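Glucokinase (Leishmania braziliensis MHOM/BR/75/M2904, PDB 6EDI) probably phosphorylates glucose at the expense of ATP, as a two-domain, actin-like sugar kinase, and assembles as a dimer. Local coordinates at residues Leu154-Glu159 with Val230-Cys235; Phe178-Lys183 with Lys194-Thr199; Val208-Gly213 with Asp351-Asn356; Ala282-Asn287 with Glu306-Ala311; Asn329-Thr334 with Cys346-Asp351. All coordinates share one frame; numbering follows the deposited sequence.

In the fold
Contact 1 closes the first long loop, joining the start of helix 157-170, at the edge of one sheet, to outer strand 227-233 of the other. Contact 2 opens and closes within that loop, at the opposite edge of the second sheet. Contact 3 begins before contact 1 has closed and ends far beyond it, so the two cross; it brings the end of strand 205-210 to helix 351-355. Inside its span lie two contacts in series: contact 4 pairs helices 281-292 and 304-313, and contact 5 lays helix 317-341 on strand 345-348. Contacts 3 and 5 share Asp-351 and meet through the neighbouring strands 205-210 and 345-348.

Contact 1: residues Leu154-Glu159 with Val230-Cys235; sequences LLNDLE and VLALEC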
# COMPACT_ATOMS: atom_id res chain seq x y z
N LEU A 154 0.68 18.00 -3.98
CA LEU A 154 0.43 18.15 -2.56
C LEU A 154 0.76 16.82 -1.92
O LEU A 154 0.45 15.76 -2.46
CB LEU A 154 -1.04 18.51 -2.29
CG LEU A 154 -1.52 19.78 -2.97
CD1 LEU A 154 -3.01 20.00 -2.73
CD2 LEU A 154 -0.71 20.95 -2.47
N LEU A 155 1.42 16.87 -0.77
CA LEU A 155 1.77 15.66 -0.05
C LEU A 155 1.13 15.66 1.34
O LEU A 155 1.08 16.70 2.03
CB LEU A 155 3.29 15.56 0.10
CG LEU A 155 4.14 15.71 -1.17
CD1 LEU A 155 5.62 15.80 -0.78
CD2 LEU A 155 3.91 14.58 -2.17
N ASN A 156 0.64 14.49 1.74
CA ASN A 156 0.31 14.25 3.14
C ASN A 156 1.56 14.41 3.97
O ASN A 156 2.67 14.18 3.48
CB ASN A 156 -0.24 12.83 3.33
CG ASN A 156 -1.74 12.75 3.12
OD1 ASN A 156 -2.52 13.22 3.97
ND2 ASN A 156 -2.16 12.16 2.00
N ASP A 157 1.39 14.81 5.22
CA ASP A 157 2.49 14.96 6.16
C ASP A 157 3.41 13.72 6.19
O ASP A 157 4.64 13.82 6.04
CB ASP A 157 1.92 15.35 7.55
CG ASP A 157 2.79 14.88 8.72
OD1 ASP A 157 4.03 15.05 8.69
OD2 ASP A 157 2.21 14.37 9.71
N LEU A 158 2.83 12.54 6.33
CA LEU A 158 3.63 11.31 6.41
C LEU A 158 4.19 10.87 5.05
O LEU A 158 5.19 10.15 4.99
CB LEU A 158 2.84 10.18 7.07
CG LEU A 158 3.38 9.85 8.45
CD1 LEU A 158 4.82 9.46 8.29
CD2 LEU A 158 3.26 11.08 9.33
N GLU A 159 3.53 11.28 3.98
CA GLU A 159 4.04 11.01 2.64
C GLU A 159 5.31 11.82 2.45
O GLU A 159 6.36 11.29 2.04
CB GLU A 159 2.98 11.36 1.60
CG GLU A 159 3.42 11.24 0.15
CD GLU A 159 2.36 11.73 -0.81
OE1 GLU A 159 1.36 12.32 -0.34
OE2 GLU A 159 2.53 11.54 -2.04
N VAL A 230 6.09 7.08 -3.02
CA VAL A 230 5.52 6.98 -1.69
C VAL A 230 4.00 6.97 -1.76
O VAL A 230 3.39 7.72 -2.53
CB VAL A 230 5.98 8.12 -0.76
CG1 VAL A 230 5.22 8.05 0.57
CG2 VAL A 230 7.49 8.04 -0.53
N LEU A 231 3.39 6.09 -0.97
CA LEU A 231 1.94 6.07 -0.85
C LEU A 231 1.62 6.51 0.56
O LEU A 231 2.15 5.93 1.52
CB LEU A 231 1.39 4.67 -1.09
CG LEU A 231 1.21 4.22 -2.54
CD1 LEU A 231 2.57 3.99 -3.19
CD2 LEU A 231 0.36 2.95 -2.66
N ALA A 232 0.79 7.54 0.67
CA ALA A 232 0.17 7.98 1.92
C ALA A 232 -0.75 6.86 2.42
O ALA A 232 -1.43 6.22 1.61
CB ALA A 232 -0.66 9.24 1.66
N LEU A 233 -0.79 6.63 3.73
CA LEU A 233 -1.58 5.53 4.30
C LEU A 233 -2.35 5.93 5.56
O LEU A 233 -2.08 6.97 6.16
CB LEU A 233 -0.67 4.35 4.64
CG LEU A 233 0.07 3.65 3.50
CD1 LEU A 233 1.03 2.62 4.06
CD2 LEU A 233 -0.91 2.99 2.55
N GLU A 234 -3.29 5.09 5.98
CA GLU A 234 -3.98 5.26 7.27
C GLU A 234 -3.90 3.99 8.13
O GLU A 234 -4.91 3.54 8.68
CB GLU A 234 -5.46 5.66 7.07
CG GLU A 234 -5.69 6.89 6.19
CD GLU A 234 -5.11 8.17 6.78
OE1 GLU A 234 -4.84 8.23 8.01
OE2 GLU A 234 -4.93 9.13 6.02
N CYS A 235 -2.70 3.45 8.27
CA CYS A 235 -2.49 2.21 9.01
C CYS A 235 -2.74 2.36 10.52
O CYS A 235 -3.11 1.40 11.19
CB CYS A 235 -1.08 1.65 8.75
SG CYS A 235 -0.80 1.11 7.02
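Glu-159 and Ala-232 bring their CA atoms to 5.0 Å where the first turn of helix 157-170 passes the edge strand 227-233, with no hydrogen bond between the two segments. The Glu-159 side chain leaves the helix extended, CG anti to the backbone N (chi1 175°), and its aliphatic part runs obliquely over Val-230. There CG lies 3.7 Å from Val-230 CG1, the methyl that also rests against the carbonyl oxygen of Glu-159. This lays the carboxylate beside the start of its own helix, where OE1 of Glu-159 accepts the backbone N of Asn-156 at 3.1 Å, with an N-H...O angle of 149°. The donor arrives on the anti side and 27° out of the carboxylate plane. Asn-156 sits at the N-cap position, so this bond ties the Glu-159 carboxylate to the backbone at the helix start. Ala-232 fills the other end of the contact, its CB 4.0 Å from Asn-156 CB. The patch thus joins the two sheets of the molecule, strand 152-156 being outermost in one and strand 227-233 in the other. Strand 214-222 pairs with strand 227-233 and touches Val-230 through Ser-217 and Ile-219, Tyr-163 of helix 157-170 bonds to the Val-230 backbone N, and Arg-204 of the second subunit bonds to the carbonyl of Ala-232.

Contact 2: residues Phe178-Lys183 with Lys194-Thr199; sequences FKVMWK and KPAGST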
# COMPACT_ATOMS: atom_id res chain seq x y z
N PHE A 178 19.18 7.95 11.76
CA PHE A 178 18.46 6.74 12.10
C PHE A 178 19.42 5.68 12.61
O PHE A 178 20.58 5.63 12.19
CB PHE A 178 17.70 6.24 10.86
CG PHE A 178 16.52 7.10 10.51
CD1 PHE A 178 16.67 8.25 9.76
CD2 PHE A 178 15.27 6.78 11.00
CE1 PHE A 178 15.58 9.06 9.45
CE2 PHE A 178 14.17 7.58 10.71
CZ PHE A 178 14.32 8.72 9.94
N LYS A 179 18.94 4.84 13.52
CA LYS A 179 19.74 3.76 14.10
C LYS A 179 19.02 2.44 13.91
O LYS A 179 17.78 2.42 13.89
CB LYS A 179 19.95 3.97 15.60
CG LYS A 179 21.07 4.90 15.97
CD LYS A 179 21.94 4.28 17.05
CE LYS A 179 23.38 4.80 16.99
NZ LYS A 179 24.37 3.79 17.49
N VAL A 180 19.77 1.35 13.81
CA VAL A 180 19.17 0.04 13.62
C VAL A 180 18.61 -0.48 14.92
O VAL A 180 19.30 -0.52 15.93
CB VAL A 180 20.19 -0.96 13.08
CG1 VAL A 180 19.58 -2.36 12.98
CG2 VAL A 180 20.68 -0.50 11.74
N MET A 181 17.33 -0.85 14.91
CA MET A 181 16.78 -1.55 16.05
C MET A 181 17.18 -3.02 15.95
O MET A 181 17.70 -3.60 16.91
CB MET A 181 15.26 -1.39 16.10
CG MET A 181 14.83 0.04 16.27
SD MET A 181 13.06 0.37 16.12
CE MET A 181 12.39 -0.89 17.20
N TRP A 182 16.93 -3.61 14.78
CA TRP A 182 17.37 -4.96 14.49
C TRP A 182 17.43 -5.23 12.99
O TRP A 182 16.65 -4.69 12.20
CB TRP A 182 16.53 -6.01 15.21
CG TRP A 182 15.06 -5.95 14.90
CD1 TRP A 182 14.43 -6.36 13.76
CD2 TRP A 182 14.03 -5.47 15.78
NE1 TRP A 182 13.07 -6.15 13.86
CE2 TRP A 182 12.80 -5.61 15.10
CE3 TRP A 182 14.02 -4.94 17.07
CZ2 TRP A 182 11.58 -5.23 15.67
CZ3 TRP A 182 12.81 -4.57 17.65
CH2 TRP A 182 11.61 -4.73 16.95
N LYS A 183 18.37 -6.08 12.60
CA LYS A 183 18.60 -6.36 11.21
C LYS A 183 17.75 -7.55 10.82
O LYS A 183 17.71 -8.55 11.53
CB LYS A 183 20.08 -6.64 10.99
CG LYS A 183 20.46 -7.03 9.58
CD LYS A 183 21.95 -7.34 9.51
CE LYS A 183 22.25 -8.16 8.29
NZ LYS A 183 23.72 -8.35 8.05
N LYS A 194 25.81 -3.30 1.11
CA LYS A 194 25.75 -2.17 2.04
C LYS A 194 25.26 -2.58 3.44
O LYS A 194 24.41 -3.46 3.56
CB LYS A 194 24.87 -1.05 1.48
CG LYS A 194 25.36 -0.51 0.16
CD LYS A 194 24.62 0.74 -0.25
CE LYS A 194 25.12 1.20 -1.61
NZ LYS A 194 25.27 0.01 -2.49
N PRO A 195 25.79 -1.93 4.49
CA PRO A 195 25.45 -2.26 5.88
C PRO A 195 24.03 -1.84 6.24
O PRO A 195 23.54 -0.84 5.72
CB PRO A 195 26.45 -1.41 6.69
CG PRO A 195 27.50 -0.96 5.72
CD PRO A 195 26.80 -0.86 4.41
N ALA A 196 23.38 -2.60 7.13
CA ALA A 196 22.05 -2.22 7.62
C ALA A 196 22.11 -0.82 8.22
O ALA A 196 23.03 -0.51 8.94
CB ALA A 196 21.57 -3.22 8.66
N GLY A 197 21.13 0.02 7.90
CA GLY A 197 21.06 1.36 8.48
C GLY A 197 21.83 2.38 7.69
O GLY A 197 21.75 3.57 7.97
N SER A 198 22.58 1.93 6.68
CA SER A 198 23.37 2.84 5.85
C SER A 198 22.52 3.42 4.75
O SER A 198 22.85 4.45 4.17
CB SER A 198 24.56 2.10 5.25
OG SER A 198 25.36 1.58 6.29
N THR A 199 21.40 2.75 4.47
CA THR A 199 20.53 3.09 3.36
C THR A 199 19.22 2.38 3.65
O THR A 199 19.22 1.44 4.45
CB THR A 199 21.12 2.58 2.04
OG1 THR A 199 20.17 2.78 0.97
CG2 THR A 199 21.46 1.11 2.15
O HOH W 1 24.77 -5.13 7.72
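Gly-197 presents its bare CA to Val-180, with the methyl CG2 of Val-180 resting 3.8 Å from CA of Gly-197, directly on the backbone of the turn. The glycine has a positive phi of 89° and occupies the third position of a type II beta turn running from Pro-195 to Ser-198. That turn is closed by the backbone N of Ser-198, which donates to the Pro-195 carbonyl O at 3.1 Å; the Ser-198 hydroxyl adds a weak bond to the same oxygen. Val-180 does its touching with one branch. CG2, placed anti to the carbonyl carbon, is directed over the turn and meets the Ala-196 carbonyl O at 3.7 Å as well as Ala-196 CB at 4.2 Å. Lys-183 covers the neighbouring side of the turn with its extended chain, CG standing 4.1 Å from Ala-196 CB. Further out, a water accepts the backbone N of Ala-196 at 2.9 Å and a weak bond from Lys-183 NZ. The main partner of that ammonium is Asp-188, with which it forms a salt bridge. No direct hydrogen bond joins the two segments; they meet through aliphatic carbons, with the water as a polar bridge at the margin. Behind the contact the strand pairs with strand 389-393 and turns a corner at Met-181. Met-181 and Trp-182 both face Phe-390, the signature of a classic beta bulge, here in an outermost strand of the sheet, with a type II turn packed beside it.

Contact 3: residues Val208-Gly213 with Asp351-Asn356; sequences VAPGTG and DNVVAN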
# COMPACT_ATOMS: atom_id res chain seq x y z
N VAL A 208 6.25 4.46 9.97
CA VAL A 208 5.25 4.75 10.99
C VAL A 208 5.79 5.86 11.91
O VAL A 208 6.98 5.87 12.19
CB VAL A 208 4.92 3.48 11.80
CG1 VAL A 208 4.04 3.81 12.99
CG2 VAL A 208 4.24 2.48 10.92
N ALA A 209 4.93 6.79 12.34
CA ALA A 209 5.37 7.93 13.17
C ALA A 209 4.39 8.22 14.29
O ALA A 209 3.36 8.86 14.07
CB ALA A 209 5.56 9.16 12.32
N PRO A 210 4.70 7.74 15.49
CA PRO A 210 3.75 8.01 16.58
C PRO A 210 3.90 9.41 17.13
O PRO A 210 4.97 10.01 17.03
CB PRO A 210 4.13 6.97 17.65
CG PRO A 210 5.57 6.61 17.36
CD PRO A 210 5.76 6.78 15.87
N GLY A 211 2.81 9.93 17.69
CA GLY A 211 2.76 11.26 18.27
C GLY A 211 1.36 11.51 18.80
O GLY A 211 0.81 10.66 19.51
N THR A 212 0.78 12.65 18.47
CA THR A 212 -0.64 12.91 18.74
C THR A 212 -1.50 11.81 18.12
O THR A 212 -2.36 11.21 18.78
CB THR A 212 -1.08 14.30 18.22
OG1 THR A 212 -0.91 15.28 19.26
CG2 THR A 212 -2.54 14.29 17.77
N GLY A 213 -1.25 11.54 16.84
CA GLY A 213 -1.86 10.42 16.16
C GLY A 213 -0.72 9.51 15.76
O GLY A 213 0.41 9.71 16.19
N ASP A 351 9.10 13.11 16.28
CA ASP A 351 9.64 13.74 17.49
C ASP A 351 9.55 12.86 18.75
O ASP A 351 10.52 12.76 19.52
CB ASP A 351 8.94 15.08 17.76
CG ASP A 351 9.06 16.04 16.59
OD1 ASP A 351 10.15 16.14 15.99
OD2 ASP A 351 8.05 16.72 16.28
N ASN A 352 8.41 12.21 18.95
CA ASN A 352 8.23 11.30 20.06
C ASN A 352 9.20 10.13 20.08
O ASN A 352 9.72 9.78 21.13
CB ASN A 352 6.79 10.79 20.16
CG ASN A 352 5.89 11.74 20.93
OD1 ASN A 352 4.74 11.97 20.54
ND2 ASN A 352 6.41 12.31 22.02
N VAL A 353 9.45 9.53 18.92
CA VAL A 353 10.39 8.42 18.89
C VAL A 353 11.80 8.90 19.22
O VAL A 353 12.54 8.23 19.94
CB VAL A 353 10.33 7.67 17.55
CG1 VAL A 353 11.62 6.88 17.29
CG2 VAL A 353 9.13 6.76 17.58
N VAL A 354 12.15 10.08 18.71
CA VAL A 354 13.46 10.66 19.03
C VAL A 354 13.54 10.94 20.54
O VAL A 354 14.51 10.56 21.21
CB VAL A 354 13.72 11.96 18.24
CG1 VAL A 354 14.90 12.71 18.85
CG2 VAL A 354 13.98 11.64 16.76
N ALA A 355 12.50 11.57 21.06
CA ALA A 355 12.47 11.97 22.48
C ALA A 355 12.55 10.79 23.44
O ALA A 355 13.10 10.91 24.54
CB ALA A 355 11.22 12.78 22.76
N ASN A 356 11.99 9.65 23.03
CA ASN A 356 11.96 8.46 23.86
C ASN A 356 13.10 7.49 23.54
O ASN A 356 12.99 6.28 23.75
CB ASN A 356 10.63 7.73 23.71
CG ASN A 356 9.45 8.53 24.24
OD1 ASN A 356 9.60 9.55 24.91
ND2 ASN A 356 8.24 8.04 23.96
O HOH W 2 6.03 12.71 17.50
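Pro-210 and Val-353 make the apolar part of this contact. The proline ring sets two of its carbons against one methyl of the valine, its CG 3.6 Å and its CD 3.8 Å from CG2 of Val-353. CG2 is the branch anti to the carbonyl carbon of Val-353, and it alone of the two methyls reaches the ring. A second group of contacts is made by Asn-352, whose side chain lies alongside the backbone where strand 205-210 ends. Its OD1 comes to 3.1 Å from CA of Gly-211, while CB of Asn-352 sits 3.7 Å from the Pro-210 carbonyl O. Polar linkage is indirect: one water donates to the Pro-210 O at 2.9 Å and accepts the backbone N of Asn-352 at 2.8 Å, so it serves an amide in the first turn of the short helix. The Gly-Thr-Gly turn 211-213, between strands 205-210 and 214-222, is probably a phosphate-binding loop, as in related actin-like sugar kinases. Around the contact, strand 205-210 pairs with strands 345-348 and 214-222, and Leu-330 of helix 317-341 packs against Pro-210.

Contact 4: residues Ala282-Asn287 with Glu306-Ala311; sequences AGLEFN and EVAKLA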
# COMPACT_ATOMS: atom_id res chain seq x y z
N ALA A 282 -2.62 10.03 23.73
CA ALA A 282 -3.85 9.65 24.40
C ALA A 282 -3.76 8.25 24.98
O ALA A 282 -4.17 8.01 26.11
CB ALA A 282 -5.02 9.75 23.46
N GLY A 283 -3.23 7.33 24.18
CA GLY A 283 -3.05 5.96 24.62
C GLY A 283 -2.04 5.85 25.74
O GLY A 283 -2.22 5.06 26.67
N LEU A 284 -0.97 6.63 25.67
CA LEU A 284 0.05 6.59 26.72
C LEU A 284 -0.56 7.04 28.06
O LEU A 284 -0.31 6.43 29.11
CB LEU A 284 1.26 7.45 26.38
CG LEU A 284 2.30 7.42 27.50
CD1 LEU A 284 2.78 5.99 27.74
CD2 LEU A 284 3.46 8.35 27.20
N GLU A 285 -1.37 8.08 28.00
CA GLU A 285 -2.08 8.57 29.18
C GLU A 285 -3.06 7.53 29.72
O GLU A 285 -3.20 7.37 30.94
CB GLU A 285 -2.78 9.89 28.87
CG GLU A 285 -1.78 10.99 28.49
CD GLU A 285 -2.41 12.31 28.13
OE1 GLU A 285 -3.66 12.42 28.18
OE2 GLU A 285 -1.65 13.25 27.79
N PHE A 286 -3.72 6.80 28.82
CA PHE A 286 -4.60 5.72 29.24
C PHE A 286 -3.80 4.58 29.85
O PHE A 286 -4.22 3.97 30.85
CB PHE A 286 -5.42 5.19 28.06
CG PHE A 286 -6.26 4.00 28.41
CD1 PHE A 286 -7.49 4.17 29.02
CD2 PHE A 286 -5.80 2.71 28.15
CE1 PHE A 286 -8.27 3.07 29.36
CE2 PHE A 286 -6.57 1.61 28.48
CZ PHE A 286 -7.81 1.78 29.09
N ASN A 287 -2.67 4.27 29.23
CA ASN A 287 -1.82 3.20 29.73
C ASN A 287 -1.37 3.43 31.16
O ASN A 287 -1.31 2.50 31.97
CB ASN A 287 -0.63 3.02 28.80
CG ASN A 287 -0.99 2.21 27.57
OD1 ASN A 287 -2.16 1.89 27.36
ND2 ASN A 287 0.02 1.88 26.75
N GLU A 306 4.50 13.79 30.78
CA GLU A 306 4.83 13.47 32.17
C GLU A 306 5.15 11.99 32.35
O GLU A 306 6.15 11.64 32.98
CB GLU A 306 3.67 13.81 33.10
CG GLU A 306 3.17 15.24 33.07
CD GLU A 306 1.89 15.40 33.88
OE1 GLU A 306 1.88 14.99 35.06
OE2 GLU A 306 0.89 15.92 33.33
N VAL A 307 4.27 11.14 31.83
CA VAL A 307 4.46 9.70 31.93
C VAL A 307 5.82 9.32 31.37
O VAL A 307 6.60 8.63 32.01
CB VAL A 307 3.31 8.93 31.22
CG1 VAL A 307 3.61 7.43 31.20
CG2 VAL A 307 1.97 9.20 31.89
N ALA A 308 6.11 9.83 30.17
CA ALA A 308 7.38 9.55 29.51
C ALA A 308 8.58 10.03 30.33
O ALA A 308 9.59 9.33 30.44
CB ALA A 308 7.40 10.14 28.10
N LYS A 309 8.49 11.24 30.88
CA LYS A 309 9.55 11.75 31.74
C LYS A 309 9.74 10.84 32.97
O LYS A 309 10.87 10.49 33.32
CB LYS A 309 9.28 13.19 32.17
CG LYS A 309 10.31 13.73 33.16
CD LYS A 309 9.98 15.13 33.62
CE LYS A 309 10.68 16.18 32.76
NZ LYS A 309 11.49 17.13 33.59
N LEU A 310 8.63 10.47 33.59
CA LEU A 310 8.63 9.57 34.75
C LEU A 310 9.25 8.22 34.42
O LEU A 310 9.90 7.59 35.26
CB LEU A 310 7.21 9.40 35.30
CG LEU A 310 6.61 10.41 36.30
CD1 LEU A 310 7.00 11.83 35.98
CD2 LEU A 310 5.10 10.30 36.34
N ALA A 311 9.05 7.77 33.18
CA ALA A 311 9.58 6.49 32.73
C ALA A 311 11.08 6.58 32.50
O ALA A 311 11.84 5.65 32.82
CB ALA A 311 8.88 6.06 31.47
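Leu-284 and Val-307 bury the most surface here, about 54 and 51 Å² respectively, and Ala-308 adds a smaller share. Leu-284 projects from helix 281-292 with CG anti to the backbone N (chi1 179°), which carries both of its methyls to the facing helix, 304-313. The two larger side chains lie alongside each other, pointing opposite ways. CD1 of Leu-284 meets CG1 of Val-307 at 3.8 Å, and its CG lies 3.9 Å from the same methyl. The other branch of the leucine, CD2, passes 4.1 Å from Val-307 CB and reaches on to Ala-308, whose CB is 4.4 Å away. Leu-284 also touches Leu-326 of helix 317-341, while Val-307 rests against Tyr-288, one turn further along helix 281-292. At the margin, Glu-285 OE2 and Glu-306 OE2 remain 6.7 Å apart; the first accepts the backbone N of Ala-304 and the second bonds to the Ser-303 hydroxyl. With branched aliphatic groups and a methyl at its centre and no hydrogen bond across it, the contact depends on the fit of apolar surfaces, and polar groups nearby, such as those of Asn-287, bond to other parts of the chain.

Contact 5: residues Asn329-Thr334 with Cys346-Asp351; sequences NLIGLT and CVLMGD
Leu-330, Ile-331 and Thr-334 of helix 317-341 lie over Leu-348 and Cys-346 of strand 345-348 in a buried, apolar helix-on-sheet contact, in the domain built on the mixed sheet containing that strand. The short axes run nearly antiparallel, at 153°, with a closest approach of 11.0 Å. Leu-348 takes the largest part. Its CD2 methyl lies 3.7 Å from Leu-330 CD2, the two leucines meeting end to end. Ile-331 comes at about a right angle to Leu-348 and brings its CD1 to within 4.0 Å of the same methyl, so that CD2 of Leu-348 is shared by two residues of one helical turn. The isoleucine reaches there because CG1 is anti to the carbonyl carbon (chi1 -69°), although its CB is not aimed at the strand. This arrangement suits the layered alpha/beta architecture of the actin-like ATPase clan: the helix leads straight into the strand it covers, and that strand pairs with parallel neighbours 205-210 and 389-393. One turn on from Leu-330, Thr-334 turns CG2 to Cys-346 SG at 4.2 Å. Its hydroxyl points back to the Ile-331 carbonyl O within the helix, though the modelled distance is too short to be trusted in detail. Phe-390 of strand 389-393 touches Thr-334, Cys-346 and Leu-348 alike, and Leu-330 extends the same apolar layer to Val-208.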
# COMPACT_ATOMS: atom_id res chain seq x y z
N ASN A 329 2.61 -2.25 21.63
CA ASN A 329 1.50 -2.11 20.70
C ASN A 329 1.80 -1.35 19.41
O ASN A 329 1.24 -1.67 18.35
CB ASN A 329 0.29 -1.53 21.42
CG ASN A 329 -0.43 -2.59 22.23
OD1 ASN A 329 -0.57 -3.72 21.77
ND2 ASN A 329 -0.87 -2.23 23.43
N LEU A 330 2.68 -0.35 19.49
CA LEU A 330 3.19 0.25 18.26
C LEU A 330 3.81 -0.84 17.39
O LEU A 330 3.54 -0.93 16.19
CB LEU A 330 4.23 1.33 18.57
CG LEU A 330 4.88 1.89 17.30
CD1 LEU A 330 3.86 2.72 16.53
CD2 LEU A 330 6.13 2.71 17.63
N ILE A 331 4.63 -1.69 18.00
CA ILE A 331 5.25 -2.80 17.28
C ILE A 331 4.19 -3.81 16.80
O ILE A 331 4.30 -4.37 15.70
CB ILE A 331 6.37 -3.47 18.13
CG1 ILE A 331 7.56 -2.51 18.27
CG2 ILE A 331 6.82 -4.77 17.49
CD1 ILE A 331 8.23 -2.20 16.94
N GLY A 332 3.15 -4.01 17.62
CA GLY A 332 2.04 -4.87 17.21
C GLY A 332 1.38 -4.40 15.91
O GLY A 332 1.05 -5.21 15.04
N LEU A 333 1.21 -3.08 15.78
CA LEU A 333 0.74 -2.48 14.54
C LEU A 333 1.72 -2.80 13.43
O LEU A 333 1.31 -3.20 12.34
CB LEU A 333 0.57 -0.96 14.66
CG LEU A 333 0.45 -0.19 13.34
CD1 LEU A 333 -0.84 -0.50 12.58
CD2 LEU A 333 0.56 1.30 13.58
N THR A 334 3.01 -2.62 13.70
CA THR A 334 4.02 -2.93 12.67
C THR A 334 4.06 -4.41 12.31
O THR A 334 4.53 -4.77 11.23
CB THR A 334 5.43 -2.49 13.05
OG1 THR A 334 5.91 -3.26 14.17
CG2 THR A 334 5.46 -1.00 13.39
N CYS A 346 11.56 -1.21 7.98
CA CYS A 346 10.47 -0.50 8.62
C CYS A 346 11.11 0.57 9.48
O CYS A 346 12.03 0.28 10.24
CB CYS A 346 9.63 -1.43 9.48
SG CYS A 346 8.38 -0.59 10.46
N VAL A 347 10.62 1.79 9.34
CA VAL A 347 11.19 2.94 10.05
C VAL A 347 10.20 3.50 11.06
O VAL A 347 9.05 3.80 10.73
CB VAL A 347 11.56 4.05 9.07
CG1 VAL A 347 11.86 5.34 9.84
CG2 VAL A 347 12.74 3.63 8.21
N LEU A 348 10.67 3.65 12.30
CA LEU A 348 9.86 4.28 13.33
C LEU A 348 10.42 5.68 13.52
O LEU A 348 11.60 5.83 13.83
CB LEU A 348 9.94 3.49 14.65
CG LEU A 348 9.14 2.20 14.84
CD1 LEU A 348 9.47 1.18 13.78
CD2 LEU A 348 9.38 1.61 16.25
N MET A 349 9.59 6.70 13.32
CA MET A 349 10.12 8.06 13.32
C MET A 349 9.21 9.10 13.97
O MET A 349 8.16 8.77 14.54
CB MET A 349 10.50 8.46 11.89
CG MET A 349 9.34 8.83 10.98
SD MET A 349 9.94 9.15 9.30
CE MET A 349 8.74 10.30 8.68
N GLY A 350 9.62 10.36 13.91
CA GLY A 350 8.87 11.43 14.55
C GLY A 350 9.51 11.92 15.85
O GLY A 350 10.35 11.23 16.44
N ASP A 351 9.10 13.11 16.28
CA ASP A 351 9.64 13.74 17.49
C ASP A 351 9.55 12.86 18.75
O ASP A 351 10.52 12.76 19.52
CB ASP A 351 8.94 15.08 17.76
CG ASP A 351 9.06 16.04 16.59
OD1 ASP A 351 10.15 16.14 15.99
OD2 ASP A 351 8.05 16.72 16.28